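Local structure of sucrose 6(F)-phosphate phosphorylase (Thermoanaerobacterium thermosaccharolyticum DSM 571, 6S9V) at residues P56-S61 and S72-K77; G79-I84 and K198-F203; F91-D96 and F203-V208. The protein belongs to the alpha-amylase family of enzymes, whose catalytic domain is built on a TIM barrel. One frame throughout, in Å; residues are numbered along the deposited sequence.

Contact 1: residues P56-S61 and S72-K77; sequences PPFPSS and SEIEPK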
loop_
_atom_site.group_PDB
_atom_site.type_symbol
_atom_site.label_atom_id
_atom_site.label_comp_id
_atom_site.label_asym_id
_atom_site.label_seq_id
_atom_site.Cartn_x
_atom_site.Cartn_y
_atom_site.Cartn_z
ATOM N N PRO A 56 3.115 -9.176 -3.734
ATOM C CA PRO A 56 4.189 -9.781 -4.574
ATOM C C PRO A 56 4.029 -11.279 -4.746
ATOM O O PRO A 56 4.132 -12.046 -3.774
ATOM C CB PRO A 56 5.466 -9.436 -3.795
ATOM C CG PRO A 56 5.141 -8.136 -3.132
ATOM C CD PRO A 56 3.666 -8.206 -2.767
ATOM N N PRO A 57 3.773 -11.735 -5.979
ATOM C CA PRO A 57 3.615 -13.172 -6.255
ATOM C C PRO A 57 4.839 -13.849 -6.863
ATOM O O PRO A 57 4.701 -14.969 -7.364
ATOM C CB PRO A 57 2.462 -13.168 -7.267
ATOM C CG PRO A 57 2.760 -11.934 -8.101
ATOM C CD PRO A 57 3.330 -10.914 -7.123
ATOM N N PHE A 58 6.002 -13.206 -6.851
ATOM C CA PHE A 58 7.207 -13.781 -7.433
ATOM C C PHE A 58 7.921 -14.651 -6.409
ATOM O O PHE A 58 7.726 -14.487 -5.200
ATOM C CB PHE A 58 8.106 -12.654 -7.940
ATOM C CG PHE A 58 7.324 -11.524 -8.538
ATOM C CD1 PHE A 58 6.707 -11.672 -9.764
ATOM C CD2 PHE A 58 7.155 -10.336 -7.849
ATOM C CE1 PHE A 58 5.960 -10.648 -10.301
ATOM C CE2 PHE A 58 6.415 -9.305 -8.389
ATOM C CZ PHE A 58 5.804 -9.471 -9.605
ATOM N N PRO A 59 8.740 -15.603 -6.857
ATOM C CA PRO A 59 9.552 -16.375 -5.905
ATOM C C PRO A 59 10.332 -15.426 -5.016
ATOM O O PRO A 59 10.948 -14.473 -5.493
ATOM C CB PRO A 59 10.477 -17.208 -6.797
ATOM C CG PRO A 59 9.848 -17.197 -8.144
ATOM C CD PRO A 59 9.103 -15.899 -8.257
ATOM N N SER A 60 10.288 -15.679 -3.709
ATOM C CA SER A 60 10.821 -14.740 -2.734
ATOM C C SER A 60 11.452 -15.502 -1.581
ATOM O O SER A 60 10.981 -16.574 -1.193
ATOM C CB SER A 60 9.717 -13.809 -2.226
ATOM O OG SER A 60 10.145 -12.986 -1.161
ATOM N N SER A 61 12.508 -14.925 -1.013
ATOM C CA SER A 61 13.230 -15.589 0.068
ATOM C C SER A 61 12.928 -15.019 1.454
ATOM O O SER A 61 13.625 -15.365 2.420
ATOM C CB SER A 61 14.735 -15.529 -0.192
ATOM O OG SER A 61 15.240 -14.219 -0.044
ATOM N N SER A 72 10.753 -13.060 -13.634
ATOM C CA SER A 72 10.483 -13.735 -14.898
ATOM C C SER A 72 9.525 -14.906 -14.741
ATOM O O SER A 72 9.125 -15.502 -15.746
ATOM C CB SER A 72 11.797 -14.202 -15.530
ATOM O OG SER A 72 12.464 -15.122 -14.682
ATOM N N GLU A 73 9.141 -15.247 -13.515
ATOM C CA GLU A 73 8.119 -16.254 -13.293
ATOM C C GLU A 73 7.332 -15.888 -12.046
ATOM O O GLU A 73 7.814 -15.171 -11.162
ATOM C CB GLU A 73 8.698 -17.669 -13.142
ATOM C CG GLU A 73 9.558 -17.844 -11.921
ATOM C CD GLU A 73 9.836 -19.301 -11.572
ATOM O OE1 GLU A 73 9.648 -20.199 -12.430
ATOM O OE2 GLU A 73 10.260 -19.539 -10.424
ATOM N N ILE A 74 6.116 -16.398 -11.993
ATOM C CA ILE A 74 5.315 -16.358 -10.777
ATOM C C ILE A 74 5.740 -17.521 -9.889
ATOM O O ILE A 74 6.092 -18.602 -10.377
ATOM C CB ILE A 74 3.816 -16.421 -11.129
ATOM C CG1 ILE A 74 3.411 -15.186 -11.952
ATOM C CG2 ILE A 74 2.974 -16.574 -9.866
ATOM C CD1 ILE A 74 3.710 -13.852 -11.295
ATOM N N GLU A 75 5.733 -17.298 -8.579
ATOM C CA GLU A 75 6.004 -18.365 -7.622
ATOM C C GLU A 75 5.114 -19.569 -7.934
ATOM O O GLU A 75 3.885 -19.444 -7.898
ATOM C CB GLU A 75 5.764 -17.851 -6.205
ATOM C CG GLU A 75 5.605 -18.926 -5.126
ATOM C CD GLU A 75 6.728 -19.933 -5.126
ATOM O OE1 GLU A 75 7.895 -19.533 -5.312
ATOM O OE2 GLU A 75 6.436 -21.131 -4.936
ATOM N N PRO A 76 5.691 -20.741 -8.258
ATOM C CA PRO A 76 4.842 -21.860 -8.712
ATOM C C PRO A 76 3.826 -22.341 -7.690
ATOM O O PRO A 76 2.782 -22.875 -8.090
ATOM C CB PRO A 76 5.867 -22.950 -9.073
ATOM C CG PRO A 76 7.094 -22.176 -9.458
ATOM C CD PRO A 76 7.118 -20.977 -8.551
ATOM N N LYS A 77 4.067 -22.146 -6.389
ATOM C CA LYS A 77 3.026 -22.438 -5.407
ATOM C C LYS A 77 1.762 -21.632 -5.676
ATOM O O LYS A 77 0.655 -22.067 -5.334
ATOM C CB LYS A 77 3.522 -22.121 -3.993
ATOM C CG LYS A 77 4.411 -23.166 -3.341
ATOM C CD LYS A 77 5.035 -22.620 -2.051
ATOM C CE LYS A 77 4.016 -22.434 -0.935
ATOM N NZ LYS A 77 3.524 -23.726 -0.391
#

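Contact 2: residues G79-I84 and K198-F203; sequences GTWYDI and KTFSNF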
loop_
_atom_site.group_PDB
_atom_site.type_symbol
_atom_site.label_atom_id
_atom_site.label_comp_id
_atom_site.label_asym_id
_atom_site.label_seq_id
_atom_site.Cartn_x
_atom_site.Cartn_y
_atom_site.Cartn_z
ATOM N N GLY A 79 1.005 -19.971 -8.912
ATOM C CA GLY A 79 0.506 -20.149 -10.261
ATOM C C GLY A 79 1.560 -19.732 -11.283
ATOM O O GLY A 79 2.757 -19.936 -11.077
ATOM N N THR A 80 1.081 -19.147 -12.380
ATOM C CA THR A 80 1.940 -18.774 -13.488
ATOM C C THR A 80 1.580 -17.375 -13.961
ATOM O O THR A 80 0.538 -16.818 -13.606
ATOM C CB THR A 80 1.816 -19.741 -14.669
ATOM O OG1 THR A 80 0.565 -19.510 -15.330
ATOM C CG2 THR A 80 1.894 -21.183 -14.201
ATOM N N TRP A 81 2.463 -16.811 -14.782
ATOM C CA TRP A 81 2.193 -15.511 -15.380
ATOM C C TRP A 81 0.902 -15.524 -16.189
ATOM O O TRP A 81 0.256 -14.482 -16.344
ATOM C CB TRP A 81 3.370 -15.100 -16.256
ATOM C CG TRP A 81 4.348 -14.183 -15.592
ATOM C CD1 TRP A 81 5.673 -14.411 -15.387
ATOM C CD2 TRP A 81 4.073 -12.889 -15.051
ATOM N NE1 TRP A 81 6.249 -13.333 -14.763
ATOM C CE2 TRP A 81 5.283 -12.387 -14.536
ATOM C CE3 TRP A 81 2.919 -12.108 -14.950
ATOM C CZ2 TRP A 81 5.375 -11.138 -13.938
ATOM C CZ3 TRP A 81 3.010 -10.859 -14.370
ATOM C CH2 TRP A 81 4.228 -10.393 -13.851
ATOM N N TYR A 82 0.516 -16.682 -16.733
ATOM C CA TYR A 82 -0.731 -16.756 -17.496
ATOM C C TYR A 82 -1.960 -16.637 -16.600
ATOM O O TYR A 82 -3.017 -16.186 -17.060
ATOM C CB TYR A 82 -0.752 -18.037 -18.315
ATOM C CG TYR A 82 0.337 -18.003 -19.351
ATOM C CD1 TYR A 82 0.152 -17.334 -20.553
ATOM C CD2 TYR A 82 1.571 -18.589 -19.108
ATOM C CE1 TYR A 82 1.154 -17.279 -21.497
ATOM C CE2 TYR A 82 2.578 -18.538 -20.047
ATOM C CZ TYR A 82 2.365 -17.881 -21.238
ATOM O OH TYR A 82 3.366 -17.828 -22.176
ATOM N N ASP A 83 -1.856 -17.037 -15.330
ATOM C CA ASP A 83 -2.934 -16.759 -14.382
ATOM C C ASP A 83 -3.145 -15.258 -14.216
ATOM O O ASP A 83 -4.286 -14.790 -14.079
ATOM C CB ASP A 83 -2.626 -17.408 -13.032
ATOM C CG ASP A 83 -2.599 -18.927 -13.105
ATOM O OD1 ASP A 83 -3.381 -19.503 -13.893
ATOM O OD2 ASP A 83 -1.783 -19.539 -12.392
ATOM N N ILE A 84 -2.051 -14.488 -14.195
ATOM C CA ILE A 84 -2.146 -13.031 -14.106
ATOM C C ILE A 84 -2.756 -12.460 -15.382
ATOM O O ILE A 84 -3.617 -11.570 -15.348
ATOM C CB ILE A 84 -0.753 -12.425 -13.846
ATOM C CG1 ILE A 84 -0.127 -13.000 -12.573
ATOM C CG2 ILE A 84 -0.823 -10.898 -13.771
ATOM C CD1 ILE A 84 -0.712 -12.491 -11.313
ATOM N N LYS A 198 8.834 -4.500 -18.924
ATOM C CA LYS A 198 8.502 -5.224 -20.147
ATOM C C LYS A 198 7.761 -6.519 -19.845
ATOM O O LYS A 198 6.768 -6.848 -20.508
ATOM C CB LYS A 198 9.787 -5.506 -20.922
ATOM C CG LYS A 198 9.593 -6.199 -22.243
ATOM C CD LYS A 198 10.857 -6.108 -23.082
ATOM C CE LYS A 198 10.635 -6.654 -24.481
ATOM N NZ LYS A 198 10.672 -8.145 -24.471
ATOM N N THR A 199 8.235 -7.271 -18.854
ATOM C CA THR A 199 7.564 -8.504 -18.451
ATOM C C THR A 199 6.151 -8.221 -17.955
ATOM O O THR A 199 5.185 -8.862 -18.394
ATOM C CB THR A 199 8.394 -9.200 -17.375
ATOM O OG1 THR A 199 9.675 -9.545 -17.924
ATOM C CG2 THR A 199 7.690 -10.456 -16.868
ATOM N N PHE A 200 6.013 -7.253 -17.044
ATOM C CA PHE A 200 4.699 -6.881 -16.530
ATOM C C PHE A 200 3.759 -6.509 -17.670
ATOM O O PHE A 200 2.625 -6.990 -17.744
ATOM C CB PHE A 200 4.813 -5.701 -15.558
ATOM C CG PHE A 200 5.354 -6.062 -14.175
ATOM C CD1 PHE A 200 5.862 -7.315 -13.909
ATOM C CD2 PHE A 200 5.337 -5.124 -13.145
ATOM C CE1 PHE A 200 6.346 -7.628 -12.658
ATOM C CE2 PHE A 200 5.818 -5.442 -11.873
ATOM C CZ PHE A 200 6.319 -6.689 -11.635
ATOM N N SER A 201 4.217 -5.626 -18.558
ATOM C CA SER A 201 3.378 -5.174 -19.661
ATOM C C SER A 201 2.973 -6.336 -20.555
ATOM O O SER A 201 1.863 -6.353 -21.104
ATOM C CB SER A 201 4.126 -4.116 -20.474
ATOM O OG SER A 201 3.367 -3.711 -21.591
ATOM N N ASN A 202 3.879 -7.297 -20.746
ATOM C CA ASN A 202 3.594 -8.438 -21.602
ATOM C C ASN A 202 2.396 -9.237 -21.099
ATOM O O ASN A 202 1.698 -9.875 -21.895
ATOM C CB ASN A 202 4.836 -9.329 -21.685
ATOM C CG ASN A 202 4.642 -10.514 -22.602
ATOM O OD1 ASN A 202 4.392 -11.633 -22.147
ATOM N ND2 ASN A 202 4.760 -10.280 -23.903
ATOM N N PHE A 203 2.148 -9.235 -19.791
ATOM C CA PHE A 203 1.059 -10.018 -19.217
ATOM C C PHE A 203 -0.105 -9.156 -18.737
ATOM O O PHE A 203 -0.913 -9.610 -17.923
ATOM C CB PHE A 203 1.604 -10.905 -18.099
ATOM C CG PHE A 203 2.591 -11.928 -18.587
ATOM C CD1 PHE A 203 2.161 -13.025 -19.313
ATOM C CD2 PHE A 203 3.945 -11.787 -18.334
ATOM C CE1 PHE A 203 3.063 -13.970 -19.785
ATOM C CE2 PHE A 203 4.855 -12.728 -18.795
ATOM C CZ PHE A 203 4.412 -13.820 -19.520
#

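Contact 3: residues F91-D96 and F203-V208; sequences FDILLD and FGVKIV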
loop_
_atom_site.group_PDB
_atom_site.type_symbol
_atom_site.label_atom_id
_atom_site.label_comp_id
_atom_site.label_asym_id
_atom_site.label_seq_id
_atom_site.Cartn_x
_atom_site.Cartn_y
_atom_site.Cartn_z
ATOM N N PHE A 91 -9.884 -7.627 -14.866
ATOM C CA PHE A 91 -9.579 -6.652 -13.830
ATOM C C PHE A 91 -8.312 -5.896 -14.198
ATOM O O PHE A 91 -7.409 -6.458 -14.813
ATOM C CB PHE A 91 -9.374 -7.336 -12.461
ATOM C CG PHE A 91 -10.532 -8.194 -12.037
ATOM C CD1 PHE A 91 -11.609 -7.643 -11.374
ATOM C CD2 PHE A 91 -10.538 -9.556 -12.306
ATOM C CE1 PHE A 91 -12.687 -8.432 -10.989
ATOM C CE2 PHE A 91 -11.604 -10.351 -11.920
ATOM C CZ PHE A 91 -12.680 -9.787 -11.261
ATOM N N ASP A 92 -8.234 -4.625 -13.796
ATOM C CA ASP A 92 -6.960 -3.911 -13.825
ATOM C C ASP A 92 -6.018 -4.538 -12.803
ATOM O O ASP A 92 -6.372 -4.643 -11.625
ATOM C CB ASP A 92 -7.121 -2.429 -13.502
ATOM C CG ASP A 92 -7.865 -1.656 -14.570
ATOM O OD1 ASP A 92 -7.914 -2.107 -15.730
ATOM O OD2 ASP A 92 -8.348 -0.549 -14.243
ATOM N N ILE A 93 -4.835 -4.962 -13.236
ATOM C CA ILE A 93 -3.877 -5.609 -12.343
ATOM C C ILE A 93 -2.837 -4.595 -11.885
ATOM O O ILE A 93 -2.247 -3.877 -12.695
ATOM C CB ILE A 93 -3.204 -6.811 -13.026
ATOM C CG1 ILE A 93 -4.256 -7.815 -13.499
ATOM C CG2 ILE A 93 -2.234 -7.477 -12.070
ATOM C CD1 ILE A 93 -5.179 -8.317 -12.420
ATOM N N LEU A 94 -2.622 -4.536 -10.576
ATOM C CA LEU A 94 -1.577 -3.735 -9.958
ATOM C C LEU A 94 -0.577 -4.686 -9.312
ATOM O O LEU A 94 -0.961 -5.520 -8.488
ATOM C CB LEU A 94 -2.203 -2.800 -8.928
ATOM C CG LEU A 94 -1.461 -1.568 -8.446
ATOM C CD1 LEU A 94 -2.459 -0.639 -7.742
ATOM C CD2 LEU A 94 -0.338 -1.964 -7.533
ATOM N N LEU A 95 0.696 -4.569 -9.692
ATOM C CA LEU A 95 1.758 -5.375 -9.107
ATOM C C LEU A 95 2.851 -4.490 -8.524
ATOM O O LEU A 95 2.990 -3.323 -8.891
ATOM C CB LEU A 95 2.388 -6.312 -10.141
ATOM C CG LEU A 95 1.544 -7.440 -10.720
ATOM C CD1 LEU A 95 2.406 -8.271 -11.679
ATOM C CD2 LEU A 95 0.963 -8.319 -9.615
ATOM N N ASP A 96 3.644 -5.081 -7.631
ATOM C CA ASP A 96 4.752 -4.396 -6.983
ATOM C C ASP A 96 6.047 -4.544 -7.767
ATOM O O ASP A 96 6.386 -5.638 -8.233
ATOM C CB ASP A 96 5.010 -4.966 -5.582
ATOM C CG ASP A 96 3.902 -4.673 -4.616
ATOM O OD1 ASP A 96 2.895 -5.412 -4.599
ATOM O OD2 ASP A 96 4.062 -3.706 -3.857
ATOM N N PHE A 203 2.148 -9.235 -19.791
ATOM C CA PHE A 203 1.059 -10.018 -19.217
ATOM C C PHE A 203 -0.105 -9.156 -18.737
ATOM O O PHE A 203 -0.913 -9.610 -17.923
ATOM C CB PHE A 203 1.604 -10.905 -18.099
ATOM C CG PHE A 203 2.591 -11.928 -18.587
ATOM C CD1 PHE A 203 2.161 -13.025 -19.313
ATOM C CD2 PHE A 203 3.945 -11.787 -18.334
ATOM C CE1 PHE A 203 3.063 -13.970 -19.785
ATOM C CE2 PHE A 203 4.855 -12.728 -18.795
ATOM C CZ PHE A 203 4.412 -13.820 -19.520
ATOM N N GLY A 204 -0.211 -7.923 -19.232
ATOM C CA GLY A 204 -1.405 -7.129 -19.028
ATOM C C GLY A 204 -1.420 -6.223 -17.819
ATOM O O GLY A 204 -2.450 -5.594 -17.560
ATOM N N VAL A 205 -0.295 -6.092 -17.109
ATOM C CA VAL A 205 -0.239 -5.275 -15.900
ATOM C C VAL A 205 -0.234 -3.803 -16.280
ATOM O O VAL A 205 0.556 -3.368 -17.126
ATOM C CB VAL A 205 1.008 -5.634 -15.076
ATOM C CG1 VAL A 205 1.132 -4.723 -13.857
ATOM C CG2 VAL A 205 0.956 -7.082 -14.661
ATOM N N LYS A 206 -1.121 -3.021 -15.649
ATOM C CA LYS A 206 -1.322 -1.632 -16.020
ATOM C C LYS A 206 -0.858 -0.625 -14.978
ATOM O O LYS A 206 -0.590 0.527 -15.332
ATOM C CB LYS A 206 -2.825 -1.375 -16.228
ATOM C CG LYS A 206 -3.443 -1.908 -17.500
ATOM C CD LYS A 206 -4.811 -1.257 -17.701
ATOM C CE LYS A 206 -5.597 -1.901 -18.828
ATOM N NZ LYS A 206 -4.833 -1.958 -20.099
ATOM N N ILE A 207 -0.732 -1.029 -13.721
ATOM C CA ILE A 207 -0.300 -0.151 -12.645
ATOM C C ILE A 207 0.783 -0.857 -11.849
ATOM O O ILE A 207 0.664 -2.049 -11.546
ATOM C CB ILE A 207 -1.479 0.251 -11.732
ATOM C CG1 ILE A 207 -2.656 0.749 -12.577
ATOM C CG2 ILE A 207 -1.038 1.302 -10.737
ATOM C CD1 ILE A 207 -3.914 1.010 -11.766
ATOM N N VAL A 208 1.835 -0.127 -11.504
ATOM C CA VAL A 208 2.956 -0.710 -10.775
ATOM C C VAL A 208 3.199 0.121 -9.526
ATOM O O VAL A 208 3.426 1.337 -9.610
ATOM C CB VAL A 208 4.229 -0.802 -11.626
ATOM C CG1 VAL A 208 5.435 -1.146 -10.758
ATOM C CG2 VAL A 208 4.054 -1.868 -12.699
HETATM O O HOH W 1 -4.503 -4.950 -16.073
#

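Contact 1: residues P56-S61 and S72-K77
Glu73 meets Pro59 with both its backbone and its side chain. The carbonyl O of Glu73 lies 3.3 Å from CD of Pro59 and also sits at the edge of the Phe58 ring, in its plane, facing CD1. The side chain crosses the same proline at a slant, OE2 standing 3.3 Å from Pro59 CG; this follows from chi1 of 65°, which wedges CG between the backbone N and the carbonyl carbon, with the rest of the chain extended. At Ile74 the two branches part. CG2 rests against the carbonyl O of Pro57, whereas CG1, anti to the carbonyl carbon, carries CD1 up against two side chains, 3.8 Å from Pro57 CG and 4.0 Å from Phe58 CD1. The contact with the ring is oblique. One backbone hydrogen bond ties the segments: Glu75 N donates to Pro57 O over 2.8 Å, nearly straight at 161° and in the carbonyl plane. The Glu75 chain bends at chi2 and brings OE1 alongside Pro59, 3.6 Å from its CA. Its other oxygen, OE2, accepts from Lys77 N, which approaches from above the carboxylate plane, so a backbone N-H two residues further on holds the carboxylate while OE1 lies against the proline. A bound hexaethylene glycol lies close to the Glu75 side chain. Tyr71 meets the Phe58 ring as well, and Trp81 of helix 81-88 touches both Phe58 and Ile74. The arrangement closes the proline-rich loop that follows strand 51-54, one of the beta-to-alpha loops at the C-terminal ends of the strands in a TIM barrel.

Contact 2: residues G79-I84 and K198-F203
Trp81 and Phe203 form an offset stack, the five-membered ring of the indole lying over the phenyl ring with centroids 4.3 Å apart and planes only 9° from parallel. Trp81 CB adds a CH-pi contact, 3.6 Å from the Phe203 ring centroid and almost on its normal; the opposite face of that ring carries Asn202 OD1 over its centre. Edge-to-face geometry joins the same phenyl to Tyr82: the edge of Phe203 points at the tyrosine face, with planes at 83°. Of the remaining apolar contacts, one is at the far end of the indole, where Trp81 CH2 comes within 3.5 Å of Phe200 CD1 in an oblique aromatic pair. The methyl CG2 of Thr199, set anti to the backbone N, lies along the indole side from NE1 to CZ2, 3.8 Å from Trp81 CZ2. Polar bonds do not cross between the segments. Thr80 and Asp83 make a capping box at the start of helix 81-88, with Thr80 N bonded to Asp83 OD2 (2.9 Å) and the return bond to OG1 weak, while Trp81 NE1 is held by Tyr71 O. The aromatic cluster joins the N-terminal end of helix 81-88 to the C-terminal end of helix 187-202, and Trp81 and Phe200 both continue inward onto Leu95 of strand 92-97.

Contact 3: residues F91-D96 and F203-V208
Leu95 reaches across to Val205 with the end of its side chain. From CB, chi1 of -67° sets CG anti to the carbonyl carbon; CG then lies 4.0 Å from Val205 CG2 and slightly farther from CG1. Beyond it, CD1 makes the tightest apolar touch between the segments, 3.5 Å from Val205 CG2, the two side chains crossing at about a right angle. The same CD1 also meets Trp81 of helix 81-88, and Phe200 of helix 187-202 packs on both Leu95 and Val205. Beside these side chains the backbones run parallel. Leu95 N donates to Ile207 O over 3.1 Å, the donor standing 17° out of the carbonyl plane, and Ile93 O accepts from Lys206 N at 3.3 Å, with a weak second bond from Ile207 N. These are neighbouring strands, 92-97 and 207-210, of the closed eight-stranded parallel barrel of the TIM fold, and strand 51-54 bonds to Leu94 along the other edge of 92-97. Two CA-H...O contacts supplement the ladder, one from Leu94 CA to Ile207 O and one from Val208 CA to Leu95 O. Leu94 and Ile207 share the sheet face that Leu95 and Val208 turn away from; there Leu94 CG lies 3.7 Å from Ile207 CG2. A water bridges the two segments, accepting from Ile93 N and donating to Gly204 O at 2.6 Å. Gly204, with positive phi, is the C-prime residue of a Schellman motif that ends helix 187-202. Nearby, Asp92 OD1 touches the aliphatic part of Lys206, 3.8 Å from CD, but the charged ends remain 5.3 Å apart between OD1 and NZ.

Along the chain, contact 1 closes before the other two open, whereas contacts 2 and 3 interleave: helix 81-88 leads into strand 92-97, and helix 187-202 into strand 207-210. The centres of contacts 2 and 3 are about 9 Å apart, those of contacts 1 and 2 about 11 Å, and those of contacts 1 and 3 about 15 Å. Contacts 2 and 3 share Phe203. Because each helix runs on into its strand, the two chain regions meet twice, through helices outside the barrel and through strands of its wall. The loop of contact 1 joins this layer through Phe58, whose CZ lies 3.5 Å from Phe200 CZ, and through Ile74 against Trp81. Packing thus runs unbroken from the beta-to-alpha loop to the barrel wall.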